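Side-chain contacts in putative cytochrome P450 120 (Synechocystis sp., PDB 2VE3), which probably acts as a heme-dependent monooxygenase of the cytochrome P450 family and binds retinoic acid in a pocket of the same chain: residues Pro353-Asp358 / Pro378-Pro383; Pro364-Phe367 / Gly371-Thr374. All blocks are in the same frame, centred on the assembly; numbering follows the deposited sequence.

Both contacts fold the long irregular region between helix 346-349 and helix 394-411, the meander and the approach to the heme-binding loop of cytochromes P450, and contact 2 closes a smaller loop within the larger one of contact 1. Contact 1 is buried and joins residues about 25 positions apart through one phenolic hydrogen bond and a leucine-alanine patch, with its second segment leading to the heme. Contact 2 lies at the surface, where two short turns meet through a backbone bond, a CH-pi contact and a water bridge. Their centres are about 10 Å apart, both lean on helix 302-314, and the guanidinium group of Arg366 in contact 2 probably bonds to carbonyls of segment 353-358.

Contact 1 of 2, residues Pro353-Asp358 / Pro378-Pro383; sequences PDLYPD and PFAHVP. With HEM (protoporphyrin IX containing Fe), chain C.
Tyr356 points its hydroxyl at the backbone of Ala380, while the neighbouring Leu355 spreads over the alanine methyl, so that two consecutive side chains grip one small residue by different chemistry. The phenol OH donates to Ala380 O at 2.7 Å. The carbonyl oxygen lies at the edge of the Tyr356 ring, near its plane, but the hydroxyl comes in steeply from above the carbonyl plane, 56° out of it, with a C=O...O angle of 105°. With CG of Tyr356 anti to its carbonyl carbon (chi1 -58°), the ring is carried across to segment 378-383, and its OH also packs 3.4 Å from CB of His381. The plane of the His381 ring receives CD of Pro383 over the centre of one face, 3.6 Å above it. Beside the tyrosine, Leu355 is purely apolar: its CG lies 3.6 Å from Ala380 CB, and both methyl branches, CD1 at 3.8 Å and CD2 at 3.9 Å, touch that same carbon. A phenylalanine in place of Tyr356 would probably keep most of the ring packing but leave the carbonyl of Ala380, a buried residue, without this donor. The contact closes the irregular meander region of the cytochrome P450 fold on its way to the heme-binding loop, and Pro383 O comes within 3.1 Å of the heme methyl CMB. Helix 302-314 flanks the contact, with Arg313 touching both Tyr356 and His381 and Leu312 touching Pro383, while helix 62-68 borders segment 378-383 through Asn65 and Arg66.

Contact 2 of 2, residues Pro364-Phe367 / Gly371-Thr374; sequences PERF and GSAT
Glu365 meets Gly371 through its backbone, its O lying 3.8 Å from Gly371 CA, while its carboxylate forms a salt bridge with Arg279. The absence of a side chain on Gly371 probably permits this approach, since a CB there would point at the carbonyl oxygens of Glu365 and Arg366. Next comes Arg366, which serves the contact at both ends. Its carbonyl oxygen accepts a moderately bent bond from Ala373 N (3.1 Å, 142° at the hydrogen), the donor standing 19° from the carbonyl plane. Its CB packs alongside Ser372 OG and the methyl of Ala373. Beyond CG the chain runs extended, taking the guanidinium away from segment 371-374, yet a water in the plane of that group at its edge restores the link: it accepts a long bond from Arg366 NH1 (3.3 Å) and hydrogen-bonds with Ser372 OG at 2.7 Å. This is the PERF element of the P450 meander. Its arginine pairs through NE with Glu310, which together with Arg313 on helix 302-314 completes the family's Glu-Arg-Arg triad, and the carbonyls of Asp358 and Lys361 engage NH2. Such a surround is likely to keep the guanidinium charged and its plane fixed. Phe367 ends the segment. One ring face receives Ala373 CB in a CH-pi contact, 4.0 Å from the centroid and shifted toward the rim, where CE1 is its closest ring atom. The methyl is presented by a type I turn over residues 371-374, whose first carbonyl, Gly371 O, is bonded by both Thr374 N and Thr374 OG1, the hydroxyl arriving in the carbonyl plane. The Phe367 ring also meets that of His381, their planes about 60° apart.

Contact 1 of 2, residues Pro353-Asp358 / Pro378-Pro383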
# COMPACT_ATOMS: atom_id res chain seq x y z
N PRO A 353 7.39 19.03 9.82
CA PRO A 353 8.07 20.17 9.18
C PRO A 353 9.58 20.24 9.39
O PRO A 353 10.27 20.89 8.61
CB PRO A 353 7.36 21.39 9.77
CG PRO A 353 6.80 20.93 11.08
CD PRO A 353 6.52 19.46 10.94
N ASP A 354 10.09 19.56 10.41
CA ASP A 354 11.54 19.43 10.63
C ASP A 354 12.16 18.48 9.61
O ASP A 354 13.24 18.74 9.07
CB ASP A 354 11.83 18.90 12.04
CG ASP A 354 11.34 19.81 13.14
OD1 ASP A 354 11.20 21.03 12.90
OD2 ASP A 354 11.09 19.31 14.25
N LEU A 355 11.47 17.37 9.38
CA LEU A 355 11.82 16.42 8.32
C LEU A 355 11.55 16.97 6.92
O LEU A 355 12.35 16.79 6.00
CB LEU A 355 11.02 15.13 8.54
CG LEU A 355 11.70 13.84 9.01
CD1 LEU A 355 13.00 14.08 9.78
CD2 LEU A 355 10.71 12.95 9.79
N TYR A 356 10.41 17.63 6.75
CA TYR A 356 9.97 18.12 5.45
C TYR A 356 9.56 19.59 5.51
O TYR A 356 8.39 19.90 5.71
CB TYR A 356 8.82 17.23 4.91
CG TYR A 356 9.23 15.79 4.80
CD1 TYR A 356 10.14 15.38 3.81
CD2 TYR A 356 8.79 14.85 5.72
CE1 TYR A 356 10.55 14.06 3.73
CE2 TYR A 356 9.19 13.52 5.65
CZ TYR A 356 10.06 13.14 4.65
OH TYR A 356 10.46 11.84 4.56
N PRO A 357 10.54 20.50 5.35
CA PRO A 357 10.26 21.94 5.36
C PRO A 357 9.17 22.32 4.36
O PRO A 357 9.28 21.97 3.18
CB PRO A 357 11.61 22.56 4.98
CG PRO A 357 12.61 21.56 5.44
CD PRO A 357 11.98 20.22 5.17
N ASP A 358 8.13 23.03 4.83
CA ASP A 358 6.88 23.25 4.09
C ASP A 358 6.29 21.91 3.68
O ASP A 358 6.26 21.58 2.49
CB ASP A 358 7.09 24.12 2.84
CG ASP A 358 7.42 25.55 3.16
OD1 ASP A 358 6.96 26.05 4.22
OD2 ASP A 358 8.14 26.18 2.34
N PRO A 378 17.77 8.56 9.84
CA PRO A 378 17.13 7.32 9.38
C PRO A 378 15.65 7.26 9.74
O PRO A 378 15.25 7.82 10.76
CB PRO A 378 17.90 6.23 10.13
CG PRO A 378 19.25 6.84 10.40
CD PRO A 378 18.97 8.29 10.66
N PHE A 379 14.86 6.61 8.90
CA PHE A 379 13.42 6.34 9.18
C PHE A 379 12.54 7.59 9.08
O PHE A 379 11.49 7.68 9.73
CB PHE A 379 13.22 5.62 10.52
CG PHE A 379 13.94 4.29 10.61
CD1 PHE A 379 13.54 3.21 9.81
CD2 PHE A 379 15.01 4.12 11.48
CE1 PHE A 379 14.20 1.98 9.89
CE2 PHE A 379 15.68 2.88 11.57
CZ PHE A 379 15.27 1.81 10.77
N ALA A 380 12.96 8.51 8.22
CA ALA A 380 12.29 9.77 7.99
C ALA A 380 11.30 9.69 6.80
O ALA A 380 10.26 10.36 6.77
CB ALA A 380 13.34 10.86 7.74
N HIS A 381 11.65 8.85 5.83
CA HIS A 381 10.82 8.55 4.68
C HIS A 381 10.53 7.06 4.80
O HIS A 381 11.39 6.21 4.58
CB HIS A 381 11.62 8.88 3.41
CG HIS A 381 10.87 8.68 2.13
ND1 HIS A 381 9.83 9.49 1.73
CD2 HIS A 381 11.05 7.79 1.12
CE1 HIS A 381 9.38 9.09 0.56
NE2 HIS A 381 10.11 8.06 0.16
N VAL A 382 9.31 6.74 5.24
CA VAL A 382 8.90 5.37 5.49
C VAL A 382 7.57 4.95 4.83
O VAL A 382 6.69 4.40 5.51
CB VAL A 382 8.87 5.06 7.01
CG1 VAL A 382 10.30 5.01 7.58
CG2 VAL A 382 7.96 6.04 7.78
N PRO A 383 7.43 5.16 3.51
CA PRO A 383 6.21 4.79 2.77
C PRO A 383 6.01 3.26 2.73
O PRO A 383 4.88 2.79 2.60
CB PRO A 383 6.46 5.35 1.36
CG PRO A 383 7.99 5.36 1.24
CD PRO A 383 8.47 5.72 2.61
CHA HEM C . 4.00 -4.58 4.09
CHB HEM C . 3.35 -0.18 2.13
CHC HEM C . 2.74 -2.20 -2.25
CHD HEM C . 2.83 -6.58 -0.25
C1A HEM C . 3.90 -3.21 3.96
C2A HEM C . 4.06 -2.21 5.01
C3A HEM C . 3.89 -0.99 4.45
C4A HEM C . 3.60 -1.19 3.05
CMA HEM C . 3.95 0.38 5.14
CAA HEM C . 4.41 -2.51 6.48
CBA HEM C . 3.18 -2.66 7.37
CGA HEM C . 3.66 -3.12 8.73
O1A HEM C . 4.42 -2.34 9.38
O2A HEM C . 3.28 -4.25 9.16
C1B HEM C . 3.17 -0.34 0.77
C2B HEM C . 3.09 0.72 -0.22
C3B HEM C . 2.93 0.16 -1.44
C4B HEM C . 2.90 -1.27 -1.25
CMB HEM C . 3.19 2.23 0.11
CAB HEM C . 2.77 0.84 -2.84
CBB HEM C . 3.40 1.97 -3.19
C1C HEM C . 2.76 -3.57 -2.12
C2C HEM C . 2.69 -4.53 -3.20
C3C HEM C . 2.71 -5.76 -2.65
C4C HEM C . 2.78 -5.58 -1.20
CMC HEM C . 2.64 -4.19 -4.71
CAC HEM C . 2.70 -7.12 -3.39
CBC HEM C . 1.62 -7.63 -4.00
C1D HEM C . 3.06 -6.45 1.10
C2D HEM C . 2.97 -7.53 2.05
C3D HEM C . 3.33 -6.91 3.41
C4D HEM C . 3.63 -5.52 3.14
CMD HEM C . 2.58 -9.00 1.74
CAD HEM C . 3.39 -7.62 4.78
CBD HEM C . 4.86 -7.81 5.15
CGD HEM C . 4.98 -8.52 6.48
O1D HEM C . 6.12 -8.97 6.78
O2D HEM C . 3.98 -8.66 7.23
NA HEM C . 3.63 -2.54 2.79
NB HEM C . 3.03 -1.54 0.11
NC HEM C . 2.80 -4.23 -0.91
ND HEM C . 3.46 -5.29 1.77
FE HEM C . 3.51 -3.39 0.85

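Contact 2 of 2, residues Pro364-Phe367 / Gly371-Thr374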
# COMPACT_ATOMS: atom_id res chain seq x y z
N PRO A 364 9.93 17.36 -5.48
CA PRO A 364 10.89 16.33 -5.86
C PRO A 364 12.38 16.61 -5.51
O PRO A 364 13.13 15.66 -5.26
CB PRO A 364 10.69 16.23 -7.36
CG PRO A 364 9.24 16.52 -7.54
CD PRO A 364 9.01 17.66 -6.59
N GLU A 365 12.77 17.89 -5.48
CA GLU A 365 14.14 18.31 -5.17
C GLU A 365 14.60 17.94 -3.76
O GLU A 365 15.75 18.15 -3.43
CB GLU A 365 14.32 19.83 -5.37
CG GLU A 365 13.94 20.35 -6.74
CD GLU A 365 14.81 19.80 -7.84
OE1 GLU A 365 16.05 19.87 -7.72
OE2 GLU A 365 14.27 19.30 -8.84
N ARG A 366 13.70 17.43 -2.92
CA ARG A 366 14.09 16.94 -1.60
C ARG A 366 14.92 15.67 -1.75
O ARG A 366 15.75 15.36 -0.89
CB ARG A 366 12.86 16.65 -0.71
CG ARG A 366 11.85 17.77 -0.53
CD ARG A 366 10.61 17.23 0.23
NE ARG A 366 9.45 18.13 0.23
CZ ARG A 366 9.26 19.12 1.09
NH1 ARG A 366 10.16 19.40 2.01
NH2 ARG A 366 8.16 19.87 1.01
N PHE A 367 14.70 14.93 -2.83
CA PHE A 367 15.36 13.64 -3.05
C PHE A 367 16.54 13.71 -4.04
O PHE A 367 17.18 12.68 -4.34
CB PHE A 367 14.32 12.56 -3.40
CG PHE A 367 13.30 12.36 -2.31
CD1 PHE A 367 13.56 11.48 -1.26
CD2 PHE A 367 12.12 13.10 -2.29
CE1 PHE A 367 12.66 11.32 -0.23
CE2 PHE A 367 11.21 12.95 -1.26
CZ PHE A 367 11.49 12.05 -0.22
N GLY A 371 19.81 17.16 -1.42
CA GLY A 371 18.58 17.77 -0.93
C GLY A 371 18.26 17.43 0.51
O GLY A 371 18.86 16.53 1.09
N SER A 372 17.29 18.16 1.06
CA SER A 372 16.93 18.08 2.47
C SER A 372 16.65 16.66 3.00
O SER A 372 16.98 16.34 4.15
CB SER A 372 15.74 19.01 2.77
OG SER A 372 14.73 18.86 1.79
N ALA A 373 16.07 15.82 2.15
CA ALA A 373 15.64 14.48 2.55
C ALA A 373 16.75 13.43 2.54
O ALA A 373 16.59 12.35 3.11
CB ALA A 373 14.47 14.02 1.67
N THR A 374 17.88 13.76 1.91
CA THR A 374 19.02 12.84 1.76
C THR A 374 19.89 12.73 3.01
O THR A 374 20.39 11.65 3.33
CB THR A 374 19.93 13.26 0.61
OG1 THR A 374 20.44 14.57 0.88
CG2 THR A 374 19.16 13.27 -0.72
O HOH W 1 12.65 17.47 2.92